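Nrps/pks (Streptomyces albus, PDB 4OPE) probably catalyses decarboxylative carbon-carbon bond formation as a ketosynthase domain of an "AT-less" polyketide synthase assembly line for oxazolomycin. Local coordinates at residues Gly68-Val73 against Pro239-Gly244; Asp92-Ile97 against Gly202-Ser207. One frame throughout, in Å; residues are numbered along the deposited sequence.

Contact 1. Residues Gly68-Val73 against Pro239-Gly244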
ATOM      1  N   GLY A  68      -6.090 -20.744 -11.832  1.00 37.61           N
ATOM      2  CA  GLY A  68      -4.734 -20.677 -12.401  1.00 35.46           C
ATOM      3  C   GLY A  68      -3.716 -20.942 -11.331  1.00 34.83           C
ATOM      4  O   GLY A  68      -3.551 -20.127 -10.444  1.00 36.79           O
ATOM      5  N   TRP A  69      -3.045 -22.085 -11.382  1.00 35.52           N
ATOM      6  CA  TRP A  69      -2.191 -22.522 -10.275  1.00 35.69           C
ATOM      7  C   TRP A  69      -0.755 -22.388 -10.639  1.00 36.62           C
ATOM      8  O   TRP A  69      -0.394 -22.720 -11.750  1.00 37.38           O
ATOM      9  CB  TRP A  69      -2.467 -23.974  -9.926  1.00 36.39           C
ATOM     10  CG  TRP A  69      -3.895 -24.164  -9.669  1.00 38.15           C
ATOM     11  CD1 TRP A  69      -4.811 -24.658 -10.526  1.00 39.41           C
ATOM     12  CD2 TRP A  69      -4.609 -23.764  -8.509  1.00 38.44           C
ATOM     13  NE1 TRP A  69      -6.040 -24.637  -9.958  1.00 39.00           N
ATOM     14  CE2 TRP A  69      -5.940 -24.091  -8.711  1.00 39.13           C
ATOM     15  CE3 TRP A  69      -4.237 -23.195  -7.293  1.00 39.57           C
ATOM     16  CZ2 TRP A  69      -6.913 -23.836  -7.769  1.00 39.68           C
ATOM     17  CZ3 TRP A  69      -5.198 -22.974  -6.347  1.00 38.50           C
ATOM     18  CH2 TRP A  69      -6.515 -23.269  -6.596  1.00 38.98           C
ATOM     19  N   LEU A  70       0.072 -21.885  -9.723  1.00 36.96           N
ATOM     20  CA  LEU A  70       1.502 -21.969  -9.912  1.00 37.42           C
ATOM     21  C   LEU A  70       1.885 -23.408  -9.754  1.00 40.23           C
ATOM     22  O   LEU A  70       1.313 -24.108  -8.958  1.00 41.21           O
ATOM     23  CB  LEU A  70       2.239 -21.131  -8.885  1.00 36.80           C
ATOM     24  CG  LEU A  70       2.154 -19.625  -9.084  1.00 35.98           C
ATOM     25  CD1 LEU A  70       3.119 -18.928  -8.160  1.00 35.88           C
ATOM     26  CD2 LEU A  70       2.488 -19.245 -10.505  1.00 36.87           C
ATOM     27  N   SER A  71       2.881 -23.851 -10.495  1.00 46.63           N
ATOM     28  CA  SER A  71       3.275 -25.264 -10.454  1.00 51.23           C
ATOM     29  C   SER A  71       3.660 -25.742  -9.047  1.00 53.60           C
ATOM     30  O   SER A  71       3.401 -26.909  -8.688  1.00 54.42           O
ATOM     31  CB  SER A  71       4.390 -25.572 -11.474  1.00 51.98           C
ATOM     32  OG  SER A  71       5.646 -25.144 -10.997  1.00 57.07           O
ATOM     33  N   ASP A  72       4.258 -24.860  -8.251  1.00 54.70           N
ATOM     34  CA  ASP A  72       4.637 -25.252  -6.916  1.00 58.20           C
ATOM     35  C   ASP A  72       4.923 -24.078  -6.010  1.00 56.54           C
ATOM     36  O   ASP A  72       5.971 -23.460  -6.143  1.00 64.72           O
ATOM     37  CB  ASP A  72       5.870 -26.122  -6.998  1.00 64.72           C
ATOM     38  CG  ASP A  72       6.444 -26.475  -5.623  1.00 76.31           C
ATOM     39  OD1 ASP A  72       5.687 -26.721  -4.615  1.00 71.91           O
ATOM     40  OD2 ASP A  72       7.698 -26.526  -5.587  1.00 86.14           O
ATOM     41  N   VAL A  73       4.040 -23.834  -5.037  1.00 51.55           N
ATOM     42  CA  VAL A  73       4.124 -22.649  -4.181  1.00 47.04           C
ATOM     43  C   VAL A  73       4.770 -22.894  -2.827  1.00 45.63           C
ATOM     44  O   VAL A  73       5.101 -21.954  -2.135  1.00 46.08           O
ATOM     45  CB  VAL A  73       2.746 -22.007  -3.913  1.00 47.06           C
ATOM     46  CG1 VAL A  73       2.226 -21.298  -5.134  1.00 44.48           C
ATOM     47  CG2 VAL A  73       1.748 -23.050  -3.461  1.00 51.20           C
ATOM     48  N   PRO A 239     -10.070 -17.452 -10.170  1.00 35.22           N
ATOM     49  CA  PRO A 239      -8.837 -16.973  -9.569  1.00 35.96           C
ATOM     50  C   PRO A 239      -7.593 -17.586 -10.199  1.00 35.14           C
ATOM     51  O   PRO A 239      -7.589 -18.733 -10.655  1.00 37.34           O
ATOM     52  CB  PRO A 239      -8.953 -17.421  -8.097  1.00 35.65           C
ATOM     53  CG  PRO A 239     -10.385 -17.709  -7.884  1.00 35.65           C
ATOM     54  CD  PRO A 239     -10.822 -18.267  -9.214  1.00 37.33           C
ATOM     55  N   ALA A 240      -6.536 -16.821 -10.209  1.00 33.53           N
ATOM     56  CA  ALA A 240      -5.268 -17.347 -10.617  1.00 34.42           C
ATOM     57  C   ALA A 240      -4.136 -16.810  -9.762  1.00 34.13           C
ATOM     58  O   ALA A 240      -4.260 -15.733  -9.160  1.00 32.41           O
ATOM     59  CB  ALA A 240      -5.022 -16.999 -12.055  1.00 35.03           C
ATOM     60  N   GLU A 241      -3.046 -17.577  -9.725  1.00 33.23           N
ATOM     61  CA  GLU A 241      -1.896 -17.244  -8.928  1.00 33.23           C
ATOM     62  C   GLU A 241      -0.787 -16.592  -9.791  1.00 33.01           C
ATOM     63  O   GLU A 241      -0.720 -16.764 -11.001  1.00 31.79           O
ATOM     64  CB  GLU A 241      -1.370 -18.498  -8.299  1.00 34.58           C
ATOM     65  CG  GLU A 241      -2.276 -19.094  -7.244  1.00 35.74           C
ATOM     66  CD  GLU A 241      -1.677 -20.348  -6.603  1.00 35.93           C
ATOM     67  OE1 GLU A 241      -1.801 -20.545  -5.379  1.00 38.23           O
ATOM     68  OE2 GLU A 241      -1.062 -21.148  -7.315  1.00 37.05           O
ATOM     69  N   GLY A 242       0.047 -15.790  -9.172  1.00 31.99           N
ATOM     70  CA  GLY A 242       1.136 -15.197  -9.906  1.00 31.77           C
ATOM     71  C   GLY A 242       2.039 -14.303  -9.085  1.00 30.69           C
ATOM     72  O   GLY A 242       1.673 -13.812  -8.028  1.00 31.67           O
ATOM     73  N   SER A 243       3.217 -14.082  -9.621  1.00 30.43           N
ATOM     74  CA  SER A 243       4.195 -13.189  -9.045  1.00 31.13           C
ATOM     75  C   SER A 243       4.870 -12.488 -10.215  1.00 32.33           C
ATOM     76  O   SER A 243       5.231 -13.152 -11.218  1.00 32.54           O
ATOM     77  CB  SER A 243       5.254 -14.005  -8.323  1.00 31.67           C
ATOM     78  OG  SER A 243       6.021 -13.200  -7.467  1.00 33.75           O
ATOM     79  N   GLY A 244       5.041 -11.162 -10.108  1.00 29.11           N
ATOM     80  CA  GLY A 244       5.697 -10.459 -11.142  1.00 26.95           C
ATOM     81  C   GLY A 244       6.275  -9.160 -10.705  1.00 26.97           C
ATOM     82  O   GLY A 244       5.801  -8.544  -9.773  1.00 25.58           O
TER
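The indole of W69 and the carboxylate of E241 meet obliquely, their planes 75° apart, with W69 CE3 3.8 Å from E241 OE2. Beyond this contact the indole also touches P42, S206 and Y212, and its NE1 is hydrogen-bonded to E39 O. The carboxylate is held at both oxygens. E241 OE2 accepts the backbone N-H of L70, with L70 N 2.8 Å from E241 OE2, a nearly straight bond (164°) that arrives almost along the C-O axis. The same oxygen forms a salt bridge with R45, whose NH1 also bonds L70 O, while E241 OE1 takes the N-H of S206. With E241 CG anti to its carbonyl carbon (chi1 -69°) and the chain extended beyond, the carboxylate reaches into the curve of the loop at 68-73. That loop joins the short strands 66-67 and 75-76 and runs past the start of strand 242-250, one of the sheet strands of the thiolase-type ketosynthase fold. Here the two backbones form a single bridge in the parallel pattern: G68 N gives a hydrogen bond of 2.8 Å to P239 O, and E241 N returns one of 2.7 Å to G68 O. G68 has no side chain, and its CA lies 3.7 Å from A240 CB. L70 packs its CG 3.8 Å from E241 CB. With an alanine at E241, the buried N-H groups of L70 and S206 would probably lose their acceptor and R45 its counter-charge. From the far end of the loop, V73 CG1 approaches to 3.9 Å from E241 OE2.

Contact 2. Residues Asp92-Ile97 against Gly202-Ser207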
ATOM      1  N   ASP A  92       4.055 -16.489   4.676  1.00 43.51           N
ATOM      2  CA  ASP A  92       3.209 -16.653   3.503  1.00 43.30           C
ATOM      3  C   ASP A  92       4.073 -16.889   2.293  1.00 41.40           C
ATOM      4  O   ASP A  92       5.084 -16.235   2.152  1.00 45.07           O
ATOM      5  CB  ASP A  92       2.430 -15.349   3.298  1.00 44.66           C
ATOM      6  CG  ASP A  92       1.227 -15.510   2.409  1.00 46.18           C
ATOM      7  OD1 ASP A  92       1.367 -15.988   1.257  1.00 43.77           O
ATOM      8  OD2 ASP A  92       0.131 -15.123   2.875  1.00 46.40           O
ATOM      9  N   PRO A  93       3.668 -17.795   1.390  1.00 38.53           N
ATOM     10  CA  PRO A  93       4.431 -18.029   0.183  1.00 38.03           C
ATOM     11  C   PRO A  93       4.526 -16.823  -0.734  1.00 39.09           C
ATOM     12  O   PRO A  93       5.400 -16.761  -1.557  1.00 43.01           O
ATOM     13  CB  PRO A  93       3.664 -19.177  -0.499  1.00 37.55           C
ATOM     14  CG  PRO A  93       2.372 -19.242   0.158  1.00 36.21           C
ATOM     15  CD  PRO A  93       2.625 -18.805   1.551  1.00 37.22           C
ATOM     16  N   GLN A  94       3.642 -15.854  -0.580  1.00 41.66           N
ATOM     17  CA  GLN A  94       3.752 -14.609  -1.331  1.00 39.99           C
ATOM     18  C   GLN A  94       5.073 -13.925  -0.993  1.00 39.78           C
ATOM     19  O   GLN A  94       5.756 -13.465  -1.879  1.00 41.95           O
ATOM     20  CB  GLN A  94       2.535 -13.702  -1.075  1.00 38.39           C
ATOM     21  CG  GLN A  94       1.237 -14.363  -1.530  1.00 39.82           C
ATOM     22  CD  GLN A  94      -0.060 -13.600  -1.218  1.00 40.11           C
ATOM     23  OE1 GLN A  94      -1.102 -13.854  -1.855  1.00 41.43           O
ATOM     24  NE2 GLN A  94      -0.019 -12.703  -0.246  1.00 36.65           N
ATOM     25  N   GLU A  95       5.437 -13.858   0.275  1.00 39.30           N
ATOM     26  CA  GLU A  95       6.715 -13.244   0.666  1.00 41.10           C
ATOM     27  C   GLU A  95       7.915 -14.004   0.083  1.00 39.45           C
ATOM     28  O   GLU A  95       8.840 -13.443  -0.427  1.00 37.23           O
ATOM     29  CB  GLU A  95       6.813 -13.214   2.184  1.00 43.26           C
ATOM     30  CG  GLU A  95       7.995 -12.442   2.746  1.00 48.47           C
ATOM     31  CD  GLU A  95       7.883 -12.166   4.257  1.00 52.91           C
ATOM     32  OE1 GLU A  95       6.972 -12.677   4.947  1.00 53.57           O
ATOM     33  OE2 GLU A  95       8.733 -11.432   4.777  1.00 60.34           O
ATOM     34  N   ARG A  96       7.846 -15.307   0.089  1.00 38.84           N
ATOM     35  CA  ARG A  96       8.960 -16.089  -0.366  1.00 39.69           C
ATOM     36  C   ARG A  96       9.145 -16.036  -1.868  1.00 38.50           C
ATOM     37  O   ARG A  96      10.251 -15.912  -2.382  1.00 35.98           O
ATOM     38  CB  ARG A  96       8.732 -17.521   0.040  1.00 42.06           C
ATOM     39  CG  ARG A  96       8.440 -17.700   1.537  1.00 43.55           C
ATOM     40  CD  ARG A  96       8.344 -19.168   1.860  1.00 42.02           C
ATOM     41  NE  ARG A  96       7.112 -19.513   2.536  1.00 39.20           N
ATOM     42  CZ  ARG A  96       6.422 -20.613   2.306  1.00 37.79           C
ATOM     43  NH1 ARG A  96       6.767 -21.475   1.352  1.00 39.39           N
ATOM     44  NH2 ARG A  96       5.359 -20.837   3.027  1.00 38.79           N
ATOM     45  N   ILE A  97       8.039 -16.157  -2.576  1.00 38.82           N
ATOM     46  CA  ILE A  97       8.072 -16.190  -4.017  1.00 36.73           C
ATOM     47  C   ILE A  97       8.487 -14.852  -4.578  1.00 34.99           C
ATOM     48  O   ILE A  97       9.247 -14.775  -5.551  1.00 35.89           O
ATOM     49  CB  ILE A  97       6.715 -16.623  -4.546  1.00 37.91           C
ATOM     50  CG1 ILE A  97       6.574 -18.116  -4.248  1.00 39.59           C
ATOM     51  CG2 ILE A  97       6.598 -16.321  -6.033  1.00 38.41           C
ATOM     52  CD1 ILE A  97       5.270 -18.713  -4.709  1.00 41.84           C
ATOM     53  N   GLY A 202       3.714  -7.317  -8.098  1.00 28.44           N
ATOM     54  CA  GLY A 202       2.607  -7.784  -7.305  1.00 28.74           C
ATOM     55  C   GLY A 202       2.656  -9.283  -7.244  1.00 28.83           C
ATOM     56  O   GLY A 202       3.244  -9.923  -8.110  1.00 28.38           O
ATOM     57  N   VAL A 203       1.983  -9.843  -6.250  1.00 29.08           N
ATOM     58  CA  VAL A 203       2.048 -11.253  -6.023  1.00 30.32           C
ATOM     59  C   VAL A 203       0.736 -11.698  -5.470  1.00 30.82           C
ATOM     60  O   VAL A 203       0.124 -10.954  -4.714  1.00 33.16           O
ATOM     61  CB  VAL A 203       3.207 -11.635  -5.093  1.00 31.46           C
ATOM     62  CG1 VAL A 203       3.176 -10.853  -3.827  1.00 32.85           C
ATOM     63  CG2 VAL A 203       3.163 -13.112  -4.751  1.00 33.22           C
ATOM     64  N   ASN A 204       0.299 -12.889  -5.872  1.00 29.80           N
ATOM     65  CA  ASN A 204      -0.901 -13.472  -5.346  1.00 30.47           C
ATOM     66  C   ASN A 204      -0.821 -15.001  -5.332  1.00 31.33           C
ATOM     67  O   ASN A 204      -0.572 -15.617  -6.367  1.00 29.55           O
ATOM     68  CB  ASN A 204      -2.038 -13.015  -6.225  1.00 31.77           C
ATOM     69  CG  ASN A 204      -3.388 -13.393  -5.681  1.00 32.23           C
ATOM     70  OD1 ASN A 204      -3.804 -12.868  -4.649  1.00 35.19           O
ATOM     71  ND2 ASN A 204      -4.108 -14.267  -6.400  1.00 31.87           N
ATOM     72  N   VAL A 205      -1.031 -15.602  -4.161  1.00 33.95           N
ATOM     73  CA  VAL A 205      -1.080 -17.061  -4.020  1.00 35.45           C
ATOM     74  C   VAL A 205      -2.362 -17.514  -3.381  1.00 35.94           C
ATOM     75  O   VAL A 205      -2.749 -16.987  -2.370  1.00 36.66           O
ATOM     76  CB  VAL A 205       0.070 -17.594  -3.157  1.00 36.61           C
ATOM     77  CG1 VAL A 205      -0.018 -19.094  -3.037  1.00 36.56           C
ATOM     78  CG2 VAL A 205       1.409 -17.248  -3.777  1.00 37.16           C
ATOM     79  N   SER A 206      -2.995 -18.512  -3.981  1.00 38.60           N
ATOM     80  CA  SER A 206      -4.228 -19.129  -3.495  1.00 40.67           C
ATOM     81  C   SER A 206      -3.896 -20.278  -2.552  1.00 41.22           C
ATOM     82  O   SER A 206      -3.974 -21.468  -2.916  1.00 41.90           O
ATOM     83  CB  SER A 206      -5.000 -19.720  -4.661  1.00 41.89           C
ATOM     84  OG  SER A 206      -5.392 -18.700  -5.541  1.00 44.02           O
ATOM     85  N   SER A 207      -3.538 -19.904  -1.346  1.00 39.49           N
ATOM     86  CA  SER A 207      -3.020 -20.829  -0.363  1.00 42.11           C
ATOM     87  C   SER A 207      -4.110 -21.524   0.442  1.00 42.04           C
ATOM     88  O   SER A 207      -3.853 -22.575   0.988  1.00 42.00           O
ATOM     89  CB  SER A 207      -2.144 -20.061   0.624  1.00 42.60           C
ATOM     90  OG  SER A 207      -2.968 -19.166   1.359  1.00 45.28           O
TER
HETATM   91  O   HOH W   1      -2.546 -11.421  -2.645  1.00 30.97           O
HETATM   92  O   HOH W   2      -3.054 -15.186  -0.116  1.00 53.19           O
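Q94 OE1 is gripped by the backbone N-H of V205 and by water 2, with water 1 as a further neighbour. V205 N lies 2.9 Å from Q94 OE1 in a nearly straight bond (170°), in the amide plane and on a lone pair. The contact seats the first turn of helix 93-108 against the end of strand 197-204 in the core sheet of the thiolase-type fold. Water 2 donates to both Q94 OE1 and V205 O, so it bridges side chain and backbone; water 1 lies within hydrogen-bonding distance of Q94 OE1 and N204 OD1, though it has more acceptors around it than protons to give, and N204 ND2 turns to E353. On the other arm of the amide, Q94 NE2 bonds Y129 O, fixing which way round the group lies. The extended Q94 chain runs alongside V205, the two side chains pointing opposite ways, with Q94 CG 3.7 Å from V205 CG2, while Q94 CB rests 3.8 Å from V203 CG2. V205 CG1, anti to its own N (chi1 180°), points instead to the proline ring, 4.0 Å from P93 CG. I97, a turn along, adds its CD1 to the V205 CG2 side. D92 is the N-cap of the helix: its OD1 accepts the N-H of Q94 (Q94 N to D92 OD1 2.9 Å) on its anti side, the donor lying 24° out of the carboxylate plane.

The two contacts lie side by side in the buried core, their centres about 8 Å apart. Along the chain contact 2 is nested inside contact 1: 68-73 comes first, then 92-97, 202-207 and 239-244, all within the N-terminal ketosynthase region. They share the central sheet, where strands 197-204 and 242-250 are antiparallel neighbours, joined by a probable hydrogen bond from N204 N to G242 O (2.7 Å). Helix 93-108 reaches both, since I97 CG2 also packs 3.5 Å from S243 OG. E241 ties them further through its side chain, so the loop at 68-73, the helix start and the two strand ends form one continuous patch of the core.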